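Local coordinates for PH1570-like domain-containing protein (Pyrococcus horikoshii, PDB 2HQ4), which is of unknown function but forms a single-chain fold in which helices pack against a many-stranded antiparallel beta sheet, at residues 28-33 and 148-153; 99-104 and 113-118; 108-113 and 142-147; 123-128 and 137-142. One frame throughout, in Å; residues are numbered along the deposited sequence.

Interaction 1: 28-33 and 148-153; sequences FNVEVK and PSIANK
Ile150 of segment 148-153 packs against Val30 of strand 30-36. The side chain of Ile150 can be followed outward from CB. CB itself stays back from segment 28-33. CG2, anti to the backbone N, comes nearest to the strand at Glu31 O, 4.4 Å away. CG1, anti to the carbonyl carbon (chi1 -55°), carries CD1 to Val30. There CD1 settles against both methyls of Val30. CD1 of Ile150 lies 3.8 Å from Val30 CG2 and 4.0 Å from Val30 CG1. The same CD1 is 4.4 Å from Asn29 O.

Lys153 sits one helical turn further on and adds its aliphatic part. Its CE touches Val30 CG2 at 3.8 Å, so this one methyl touches both an isoleucine tip and a lysine methylene. The lysine chain runs extended to CE and bends only at its end. The contact is purely apolar.

Polar groups of the strand are served by Asn146, just ahead of the helix. Its OD1 accepts from Glu31 N, and its ND2 donates to Asn29 O. Val32, on the same face of the strand as Val30, packs on Leu43 and Met46 of helix 40-55.

At the start of the strand, Asn29 and Val30 both face Asp25 in a G1 beta bulge, with Asn29 at positive phi (52°). The whole is an alpha/beta layer contact: short helix 150-155 lies against one face of the antiparallel sheet, over strands 30-36 and 141-145.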
# COMPACT_ATOMS: atom_id res chain seq x y z
N PHE A 28 2.31 -13.65 7.68
CA PHE A 28 1.29 -13.58 6.64
C PHE A 28 1.88 -13.47 5.23
O PHE A 28 1.13 -13.52 4.28
CB PHE A 28 0.28 -12.48 6.94
CG PHE A 28 -0.48 -12.70 8.22
CD1 PHE A 28 -1.44 -13.74 8.32
CD2 PHE A 28 -0.25 -11.89 9.34
CE1 PHE A 28 -2.13 -13.99 9.54
CE2 PHE A 28 -0.96 -12.10 10.52
CZ PHE A 28 -1.90 -13.16 10.62
N ASN A 29 3.20 -13.39 5.12
CA ASN A 29 3.89 -13.22 3.84
C ASN A 29 3.29 -12.00 3.07
O ASN A 29 2.85 -12.14 1.91
CB ASN A 29 3.84 -14.52 2.99
CG ASN A 29 4.67 -14.45 1.72
OD1 ASN A 29 5.79 -13.93 1.71
ND2 ASN A 29 4.13 -15.00 0.63
N VAL A 30 3.27 -10.83 3.75
CA VAL A 30 2.74 -9.58 3.16
C VAL A 30 3.89 -8.58 3.25
O VAL A 30 4.43 -8.36 4.31
CB VAL A 30 1.48 -9.04 3.91
CG1 VAL A 30 1.05 -7.66 3.39
CG2 VAL A 30 0.28 -10.01 3.82
N GLU A 31 4.28 -8.02 2.11
CA GLU A 31 5.38 -7.07 2.04
C GLU A 31 4.87 -5.98 1.15
O GLU A 31 4.34 -6.24 0.06
CB GLU A 31 6.62 -7.71 1.38
CG GLU A 31 7.13 -8.96 2.11
CD GLU A 31 8.39 -9.54 1.53
OE1 GLU A 31 8.86 -9.00 0.51
OE2 GLU A 31 8.89 -10.54 2.10
N VAL A 32 5.02 -4.75 1.62
CA VAL A 32 4.57 -3.58 0.86
C VAL A 32 5.51 -2.39 1.14
O VAL A 32 5.97 -2.21 2.28
CB VAL A 32 3.06 -3.23 1.15
CG1 VAL A 32 2.77 -3.00 2.67
CG2 VAL A 32 2.57 -2.02 0.25
N LYS A 33 5.82 -1.63 0.10
CA LYS A 33 6.54 -0.35 0.26
C LYS A 33 5.79 0.67 -0.59
O LYS A 33 5.10 0.31 -1.54
CB LYS A 33 7.99 -0.50 -0.23
CG LYS A 33 8.93 -1.34 0.67
CD LYS A 33 10.37 -1.55 0.11
CE LYS A 33 10.41 -2.10 -1.31
NZ LYS A 33 11.82 -2.38 -1.89
N PRO A 148 0.38 -10.86 -5.94
CA PRO A 148 -0.76 -10.07 -6.44
C PRO A 148 -1.90 -9.86 -5.50
O PRO A 148 -2.56 -8.83 -5.62
CB PRO A 148 -1.27 -10.85 -7.69
CG PRO A 148 -0.11 -11.78 -8.04
CD PRO A 148 0.61 -12.08 -6.76
N SER A 149 -2.13 -10.80 -4.56
CA SER A 149 -3.27 -10.69 -3.67
C SER A 149 -3.12 -9.55 -2.64
O SER A 149 -4.12 -9.14 -1.97
CB SER A 149 -3.53 -12.03 -2.95
OG SER A 149 -2.45 -12.39 -2.16
N ILE A 150 -1.90 -9.05 -2.50
CA ILE A 150 -1.73 -7.85 -1.61
C ILE A 150 -2.54 -6.66 -2.16
O ILE A 150 -2.94 -5.77 -1.41
CB ILE A 150 -0.25 -7.46 -1.42
CG1 ILE A 150 0.57 -8.65 -0.92
CG2 ILE A 150 -0.07 -6.17 -0.47
CD1 ILE A 150 -0.10 -9.48 0.03
N ALA A 151 -2.80 -6.64 -3.47
CA ALA A 151 -3.56 -5.52 -4.08
C ALA A 151 -4.85 -5.22 -3.33
O ALA A 151 -5.11 -4.08 -3.02
CB ALA A 151 -3.87 -5.76 -5.59
N ASN A 152 -5.66 -6.24 -3.03
CA ASN A 152 -6.96 -6.01 -2.36
C ASN A 152 -6.85 -5.43 -0.96
O ASN A 152 -7.74 -4.70 -0.53
CB ASN A 152 -7.83 -7.29 -2.30
CG ASN A 152 -8.02 -7.92 -3.72
OD1 ASN A 152 -9.12 -7.90 -4.29
ND2 ASN A 152 -6.93 -8.43 -4.28
N LYS A 153 -5.80 -5.80 -0.26
CA LYS A 153 -5.51 -5.29 1.09
C LYS A 153 -5.27 -3.77 1.05
O LYS A 153 -5.62 -3.06 2.01
CB LYS A 153 -4.29 -5.99 1.65
CG LYS A 153 -4.50 -7.53 1.85
CD LYS A 153 -3.22 -8.13 2.46
CE LYS A 153 -3.29 -9.67 2.68
NZ LYS A 153 -4.67 -10.22 2.88

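Interaction 2: 99-104 and 113-118; sequences KLQEEI and IKIEEA
Gln101 grips the backbone of segment 113-118 with both ends of its amide. OE1 accepts from Ile115 N at 3.0 Å in a nearly straight bond (172°). NE2 donates to Ile113 O at 2.9 Å, less straight at 148°, with the oxygen tilted a little from the amide plane. One side chain thus satisfies a donor and an acceptor two residues apart, where the loop leads into the 3-10 segment 115-117. A bend at chi2 (59°) turns the amide to face the loop. With a leucine here, Ile115 N and Ile113 O would probably lose these mates and the loop would be held less firmly to the helix.

Beside the amide the contact is apolar. Ile104 CG2 touches Ile113 CB at 3.9 Å, and Ile104 CG1 touches Ile115 CD1 at 3.8 Å. Leu100 CB meets Ile115 CG2 at 3.8 Å, the two side chains crossing at about a right angle. On the solvent side, Lys114 NZ forms a salt bridge with Glu116 OE2 at 3.5 Å.

Helix 94-107 and the loop that follows it rest together on the sheet. Ile104 and Ile115 touch Leu136 of strand 134-136, Ile113 reaches Leu142 of strand 141-145, and Leu100 packs on Tyr127 of strand 126-130.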
# COMPACT_ATOMS: atom_id res chain seq x y z
N LYS A 99 0.98 9.26 -20.10
CA LYS A 99 0.95 10.27 -19.00
C LYS A 99 1.07 9.60 -17.61
O LYS A 99 1.70 10.14 -16.70
CB LYS A 99 -0.35 11.08 -19.05
CG LYS A 99 -0.46 12.04 -20.24
CD LYS A 99 0.43 13.27 -20.07
CE LYS A 99 -0.41 14.55 -19.94
NZ LYS A 99 -0.94 15.09 -21.26
N LEU A 100 0.45 8.44 -17.47
CA LEU A 100 0.60 7.62 -16.26
C LEU A 100 2.04 7.15 -16.09
O LEU A 100 2.58 7.19 -14.99
CB LEU A 100 -0.40 6.44 -16.27
CG LEU A 100 -1.89 6.81 -16.13
CD1 LEU A 100 -2.71 5.53 -15.98
CD2 LEU A 100 -2.19 7.78 -14.95
N GLN A 101 2.68 6.73 -17.17
CA GLN A 101 4.11 6.41 -17.13
C GLN A 101 4.98 7.60 -16.70
O GLN A 101 5.94 7.44 -15.92
CB GLN A 101 4.57 5.76 -18.46
CG GLN A 101 5.88 4.97 -18.36
CD GLN A 101 5.84 3.81 -17.36
OE1 GLN A 101 5.02 2.90 -17.46
NE2 GLN A 101 6.77 3.81 -16.41
N GLU A 102 4.62 8.81 -17.14
CA GLU A 102 5.30 10.02 -16.65
C GLU A 102 5.06 10.30 -15.15
O GLU A 102 5.96 10.82 -14.47
CB GLU A 102 4.91 11.26 -17.47
CG GLU A 102 5.57 11.32 -18.86
CD GLU A 102 4.87 12.31 -19.82
OE1 GLU A 102 4.11 13.18 -19.34
OE2 GLU A 102 5.11 12.20 -21.06
N GLU A 103 3.87 9.97 -14.62
CA GLU A 103 3.66 10.04 -13.17
C GLU A 103 4.64 9.09 -12.45
O GLU A 103 5.21 9.46 -11.40
CB GLU A 103 2.22 9.70 -12.76
CG GLU A 103 1.18 10.77 -13.06
CD GLU A 103 1.51 12.10 -12.38
OE1 GLU A 103 1.84 12.10 -11.17
OE2 GLU A 103 1.46 13.13 -13.08
N ILE A 104 4.81 7.89 -13.00
CA ILE A 104 5.76 6.92 -12.43
C ILE A 104 7.16 7.55 -12.34
O ILE A 104 7.75 7.55 -11.29
CB ILE A 104 5.77 5.54 -13.18
CG1 ILE A 104 4.45 4.75 -12.95
CG2 ILE A 104 6.95 4.68 -12.73
CD1 ILE A 104 4.09 4.54 -11.44
N ILE A 113 8.32 -0.09 -13.39
CA ILE A 113 6.88 -0.22 -13.41
C ILE A 113 6.46 0.04 -14.85
O ILE A 113 6.72 1.11 -15.41
CB ILE A 113 6.22 0.85 -12.53
CG1 ILE A 113 6.86 0.91 -11.13
CG2 ILE A 113 4.71 0.64 -12.47
CD1 ILE A 113 6.57 -0.30 -10.24
N LYS A 114 5.81 -0.92 -15.47
CA LYS A 114 5.25 -0.63 -16.77
C LYS A 114 3.75 -0.58 -16.67
O LYS A 114 3.08 -1.59 -16.50
CB LYS A 114 5.71 -1.64 -17.82
CG LYS A 114 7.17 -1.46 -18.25
CD LYS A 114 7.44 -2.32 -19.48
CE LYS A 114 8.44 -1.66 -20.41
NZ LYS A 114 8.09 -1.92 -21.84
N ILE A 115 3.23 0.64 -16.77
CA ILE A 115 1.80 0.88 -16.67
C ILE A 115 0.99 0.03 -17.65
O ILE A 115 -0.11 -0.40 -17.33
CB ILE A 115 1.49 2.40 -16.81
CG1 ILE A 115 2.06 3.14 -15.59
CG2 ILE A 115 -0.03 2.69 -16.97
CD1 ILE A 115 1.44 2.74 -14.21
N GLU A 116 1.54 -0.24 -18.84
CA GLU A 116 0.78 -0.98 -19.88
C GLU A 116 0.46 -2.44 -19.51
O GLU A 116 -0.41 -3.08 -20.09
CB GLU A 116 1.46 -0.85 -21.26
CG GLU A 116 2.59 -1.81 -21.51
CD GLU A 116 3.88 -1.41 -20.85
OE1 GLU A 116 4.03 -0.22 -20.44
OE2 GLU A 116 4.76 -2.29 -20.74
N GLU A 117 1.14 -2.96 -18.50
CA GLU A 117 0.81 -4.27 -17.96
C GLU A 117 -0.27 -4.23 -16.86
O GLU A 117 -0.73 -5.28 -16.38
CB GLU A 117 2.08 -4.91 -17.41
CG GLU A 117 3.16 -5.12 -18.49
CD GLU A 117 4.35 -5.88 -17.96
OE1 GLU A 117 5.10 -5.33 -17.11
OE2 GLU A 117 4.52 -7.05 -18.39
N ALA A 118 -0.68 -3.03 -16.47
CA ALA A 118 -1.65 -2.87 -15.39
C ALA A 118 -3.10 -2.93 -15.87
O ALA A 118 -3.41 -2.61 -17.02
CB ALA A 118 -1.41 -1.57 -14.63

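Interaction 3: 108-113 and 142-147; sequences KPPLEI and LFIFNK
Pro109 and Leu142 bring the two backbones nearest, with their CA atoms 7.7 Å apart. Segment 142-147 begins as an extended strand, through Phe145. Segment 108-113 has no regular structure. It starts at Lys108, which leaves the helix with a positive phi (61°), and then passes over the strand through two prolines.

The strand offers Leu142 and Ile144 to this loop. Leu142 CD2 presses on the ring of Pro109, 3.4 Å from its CB, which is tighter than usual for two carbons. The same methyl lies 4.1 Å from Ile113 CG1, where the two side chains meet end to end.

This is one face of the antiparallel sheet, covered by helix 94-107 and the loop that follows it. Ile104 and Ile107 of that helix also touch Leu142. Phe143 and Phe145 alternate to the other face and pack on helix 150-155.

Ile144 spreads its two branches among three loop residues. Its CG1 stands between the backbone N and the carbonyl carbon (chi1 62°), which leaves CG2 anti to the carbonyl carbon. CG2 lies 4.0 Å from Ile113 CD1, the side chains crossing at a slant. CG2 also faces the tip of Leu111, at 4.2 Å from its CD1. The other branch ends in CD1, which comes to 4.1 Å from Pro110 CG, at the more exposed end of the contact. Beyond the loop, Ile144 also packs on Lys33 and Tyr35 of strand 30-36.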
# COMPACT_ATOMS: atom_id res chain seq x y z
N LYS A 108 9.60 8.27 -8.85
CA LYS A 108 10.93 7.66 -8.66
C LYS A 108 10.95 6.36 -7.80
O LYS A 108 11.55 6.33 -6.69
CB LYS A 108 11.91 8.70 -8.11
CG LYS A 108 11.95 10.02 -8.94
CD LYS A 108 12.82 11.06 -8.25
CE LYS A 108 12.03 11.97 -7.38
NZ LYS A 108 11.44 13.04 -8.24
N PRO A 109 10.27 5.29 -8.30
CA PRO A 109 10.28 3.98 -7.66
C PRO A 109 11.61 3.23 -7.86
O PRO A 109 12.30 3.46 -8.87
CB PRO A 109 9.20 3.22 -8.45
CG PRO A 109 9.26 3.82 -9.77
CD PRO A 109 9.43 5.28 -9.52
N PRO A 110 11.95 2.30 -6.95
CA PRO A 110 13.26 1.62 -7.04
C PRO A 110 13.31 0.49 -8.04
O PRO A 110 14.30 -0.22 -8.09
CB PRO A 110 13.47 1.05 -5.63
CG PRO A 110 12.08 0.84 -5.11
CD PRO A 110 11.16 1.82 -5.79
N LEU A 111 12.23 0.27 -8.79
CA LEU A 111 12.20 -0.71 -9.85
C LEU A 111 11.33 -0.26 -11.02
O LEU A 111 10.61 0.73 -10.92
CB LEU A 111 11.74 -2.09 -9.35
CG LEU A 111 10.50 -2.28 -8.47
CD1 LEU A 111 9.29 -1.76 -9.15
CD2 LEU A 111 10.29 -3.76 -8.15
N GLU A 112 11.42 -1.01 -12.11
CA GLU A 112 10.62 -0.77 -13.30
C GLU A 112 9.15 -1.06 -13.05
O GLU A 112 8.78 -2.10 -12.52
CB GLU A 112 11.15 -1.61 -14.47
CG GLU A 112 10.73 -1.04 -15.82
CD GLU A 112 11.22 -1.88 -16.99
OE1 GLU A 112 12.44 -2.15 -17.08
OE2 GLU A 112 10.37 -2.26 -17.84
N ILE A 113 8.32 -0.09 -13.39
CA ILE A 113 6.88 -0.22 -13.41
C ILE A 113 6.46 0.04 -14.85
O ILE A 113 6.72 1.11 -15.41
CB ILE A 113 6.22 0.85 -12.53
CG1 ILE A 113 6.86 0.91 -11.13
CG2 ILE A 113 4.71 0.64 -12.47
CD1 ILE A 113 6.57 -0.30 -10.24
N LEU A 142 2.44 5.22 -5.10
CA LEU A 142 2.77 3.99 -5.78
C LEU A 142 3.15 2.95 -4.72
O LEU A 142 4.14 3.13 -3.95
CB LEU A 142 3.92 4.25 -6.75
CG LEU A 142 4.46 2.97 -7.40
CD1 LEU A 142 3.50 2.46 -8.54
CD2 LEU A 142 5.82 3.27 -7.92
N PHE A 143 2.36 1.88 -4.67
CA PHE A 143 2.62 0.76 -3.76
C PHE A 143 3.31 -0.35 -4.54
O PHE A 143 2.97 -0.58 -5.71
CB PHE A 143 1.30 0.21 -3.26
CG PHE A 143 0.49 1.20 -2.47
CD1 PHE A 143 0.57 1.21 -1.06
CD2 PHE A 143 -0.38 2.08 -3.13
CE1 PHE A 143 -0.22 2.14 -0.30
CE2 PHE A 143 -1.14 3.01 -2.42
CZ PHE A 143 -1.06 3.03 -0.98
N ILE A 144 4.30 -1.01 -3.94
CA ILE A 144 4.91 -2.18 -4.58
C ILE A 144 4.77 -3.27 -3.53
O ILE A 144 4.87 -2.97 -2.32
CB ILE A 144 6.37 -1.97 -5.12
CG1 ILE A 144 7.37 -1.62 -4.01
CG2 ILE A 144 6.40 -0.85 -6.28
CD1 ILE A 144 8.87 -1.63 -4.52
N PHE A 145 4.51 -4.49 -3.95
CA PHE A 145 4.22 -5.56 -3.01
C PHE A 145 4.69 -6.93 -3.55
O PHE A 145 4.99 -7.05 -4.74
CB PHE A 145 2.71 -5.53 -2.62
CG PHE A 145 1.75 -5.24 -3.79
CD1 PHE A 145 1.30 -6.27 -4.62
CD2 PHE A 145 1.30 -3.93 -4.02
CE1 PHE A 145 0.42 -6.00 -5.69
CE2 PHE A 145 0.45 -3.62 -5.05
CZ PHE A 145 -0.01 -4.68 -5.92
N ASN A 146 4.71 -7.96 -2.69
CA ASN A 146 5.44 -9.18 -3.05
C ASN A 146 4.57 -10.20 -3.81
O ASN A 146 5.13 -11.08 -4.45
CB ASN A 146 6.04 -9.86 -1.79
CG ASN A 146 4.98 -10.27 -0.83
OD1 ASN A 146 4.07 -9.47 -0.55
ND2 ASN A 146 5.02 -11.53 -0.33
N LYS A 147 3.24 -10.10 -3.74
CA LYS A 147 2.38 -11.06 -4.47
C LYS A 147 1.07 -10.39 -4.85
O LYS A 147 0.68 -9.42 -4.18
CB LYS A 147 2.18 -12.35 -3.65
CG LYS A 147 1.45 -12.13 -2.32
CD LYS A 147 1.36 -13.41 -1.48
CE LYS A 147 0.59 -13.10 -0.22
NZ LYS A 147 0.28 -14.30 0.61

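Interaction 4: 123-128 and 137-142; sequences TKEGYL and DPRGRL
Leu128 and Asp137 bring their CA atoms to 4.7 Å, and two type I turns, Thr123 to Gly126 and Asp137 to Gly140, lie side by side. Glu125 of the first turn meets Arg139 of the second in a side-on salt bridge. Arg139 NE donates to Glu125 OE1 at 2.9 Å, and Arg139 NH2 to Glu125 OE2 at 3.0 Å. Both oxygens use their syn lone pairs, and the two flat groups are only 14° from coplanar. The extended arginine chain carries the guanidinium out to the carboxylate. A serine in place of Arg139 would probably leave the Glu125 carboxylate without its charged mate and free to turn.

These are the tips of adjoining beta hairpins in the antiparallel sheet, each turn braced by a side chain. Thr123 OG1 accepts from Glu125 N in an ST turn and donates to Gly126 O. Asp137 OD1 forms an Asx turn with Arg139 N and also takes Arg141 N, the two donors coming from opposite faces of its carboxylate. OD2 of Asp137 is paired with Arg141 NE at 2.8 Å.

Pro138, in the second turn, packs against the first. Its CB lies 3.4 Å from Glu125 O, and its CG 3.7 Å from Thr123 OG1.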
# COMPACT_ATOMS: atom_id res chain seq x y z
N THR A 123 -11.74 6.36 -11.56
CA THR A 123 -12.37 6.68 -10.30
C THR A 123 -12.78 8.15 -10.30
O THR A 123 -12.45 8.91 -11.23
CB THR A 123 -11.44 6.39 -9.11
OG1 THR A 123 -10.52 7.47 -8.97
CG2 THR A 123 -10.66 5.07 -9.29
N LYS A 124 -13.46 8.57 -9.24
CA LYS A 124 -13.87 9.96 -9.12
C LYS A 124 -12.68 10.89 -8.99
O LYS A 124 -12.84 12.08 -9.06
CB LYS A 124 -14.85 10.15 -7.96
CG LYS A 124 -16.28 9.74 -8.35
CD LYS A 124 -17.32 9.92 -7.23
CE LYS A 124 -18.73 9.46 -7.68
NZ LYS A 124 -19.68 9.33 -6.52
N GLU A 125 -11.49 10.34 -8.81
CA GLU A 125 -10.30 11.17 -8.57
C GLU A 125 -9.23 11.08 -9.67
O GLU A 125 -8.17 11.71 -9.55
CB GLU A 125 -9.70 10.82 -7.21
CG GLU A 125 -10.67 11.10 -6.09
CD GLU A 125 -10.12 10.82 -4.72
OE1 GLU A 125 -8.90 10.73 -4.57
OE2 GLU A 125 -10.92 10.68 -3.78
N GLY A 126 -9.50 10.28 -10.70
CA GLY A 126 -8.50 10.05 -11.76
C GLY A 126 -8.33 8.55 -11.98
O GLY A 126 -9.19 7.77 -11.58
N TYR A 127 -7.22 8.16 -12.60
CA TYR A 127 -6.99 6.76 -12.95
C TYR A 127 -6.25 6.01 -11.84
O TYR A 127 -5.33 6.58 -11.19
CB TYR A 127 -6.15 6.67 -14.23
CG TYR A 127 -6.90 7.15 -15.46
CD1 TYR A 127 -7.95 6.38 -15.98
CD2 TYR A 127 -6.55 8.35 -16.11
CE1 TYR A 127 -8.66 6.79 -17.11
CE2 TYR A 127 -7.27 8.79 -17.27
CZ TYR A 127 -8.31 8.00 -17.75
OH TYR A 127 -9.03 8.37 -18.87
N LEU A 128 -6.63 4.74 -11.68
CA LEU A 128 -6.03 3.77 -10.77
C LEU A 128 -5.51 2.64 -11.61
O LEU A 128 -6.25 2.07 -12.43
CB LEU A 128 -7.14 3.23 -9.83
CG LEU A 128 -6.79 2.01 -8.97
CD1 LEU A 128 -5.86 2.42 -7.84
CD2 LEU A 128 -8.04 1.40 -8.37
N ASP A 137 -2.12 4.91 -7.48
CA ASP A 137 -3.43 5.49 -7.21
C ASP A 137 -3.48 6.98 -7.60
O ASP A 137 -2.45 7.59 -7.81
CB ASP A 137 -3.90 5.22 -5.75
CG ASP A 137 -3.20 6.11 -4.70
OD1 ASP A 137 -2.76 7.25 -5.01
OD2 ASP A 137 -3.14 5.67 -3.54
N PRO A 138 -4.69 7.51 -7.79
CA PRO A 138 -4.80 8.89 -8.17
C PRO A 138 -4.52 9.92 -7.09
O PRO A 138 -4.66 11.10 -7.35
CB PRO A 138 -6.24 9.00 -8.70
CG PRO A 138 -6.97 7.97 -7.97
CD PRO A 138 -6.00 6.85 -7.72
N ARG A 139 -4.07 9.47 -5.91
CA ARG A 139 -3.58 10.37 -4.87
C ARG A 139 -2.09 10.50 -4.89
O ARG A 139 -1.48 11.14 -4.01
CB ARG A 139 -4.08 9.90 -3.51
CG ARG A 139 -5.52 10.21 -3.36
CD ARG A 139 -6.15 9.68 -2.06
NE ARG A 139 -7.56 10.08 -2.07
CZ ARG A 139 -8.33 10.12 -0.99
NH1 ARG A 139 -7.85 9.81 0.18
NH2 ARG A 139 -9.58 10.52 -1.08
N GLY A 140 -1.49 9.94 -5.94
CA GLY A 140 -0.07 10.07 -6.15
C GLY A 140 0.85 9.15 -5.39
O GLY A 140 2.00 9.50 -5.08
N ARG A 141 0.33 7.97 -5.04
CA ARG A 141 1.07 6.99 -4.26
C ARG A 141 1.23 5.75 -5.11
O ARG A 141 0.26 5.30 -5.79
CB ARG A 141 0.30 6.66 -3.00
CG ARG A 141 -0.04 7.94 -2.24
CD ARG A 141 -0.87 7.66 -1.06
NE ARG A 141 -2.22 7.18 -1.36
CZ ARG A 141 -3.14 7.11 -0.43
NH1 ARG A 141 -2.80 7.52 0.79
NH2 ARG A 141 -4.36 6.69 -0.68
N LEU A 142 2.44 5.22 -5.10
CA LEU A 142 2.77 3.99 -5.78
C LEU A 142 3.15 2.95 -4.72
O LEU A 142 4.14 3.13 -3.95
CB LEU A 142 3.92 4.25 -6.75
CG LEU A 142 4.46 2.97 -7.40
CD1 LEU A 142 3.50 2.46 -8.54
CD2 LEU A 142 5.82 3.27 -7.92

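Interaction 1 is the most buried of the four and lies nearest the centre of the chain. Interaction 2 lies farthest out. Interactions 1 and 3 use neighbouring strands, 30-36 and 141-145, joined by a probable backbone hydrogen bond from Ile144 N to Lys33 O. Both are apolar. Helix 150-155 packs on one face of the sheet, and the loop after helix 94-107 covers the other. Interactions 2 and 3 share Ile113, whose side chain meets helix 94-107 in one and strand 141-145 in the other. Interaction 4 shares Leu142 with interaction 3 but lies at the hairpin turns, where a salt bridge and side-chain-braced ST and Asx turns join a few apolar contacts.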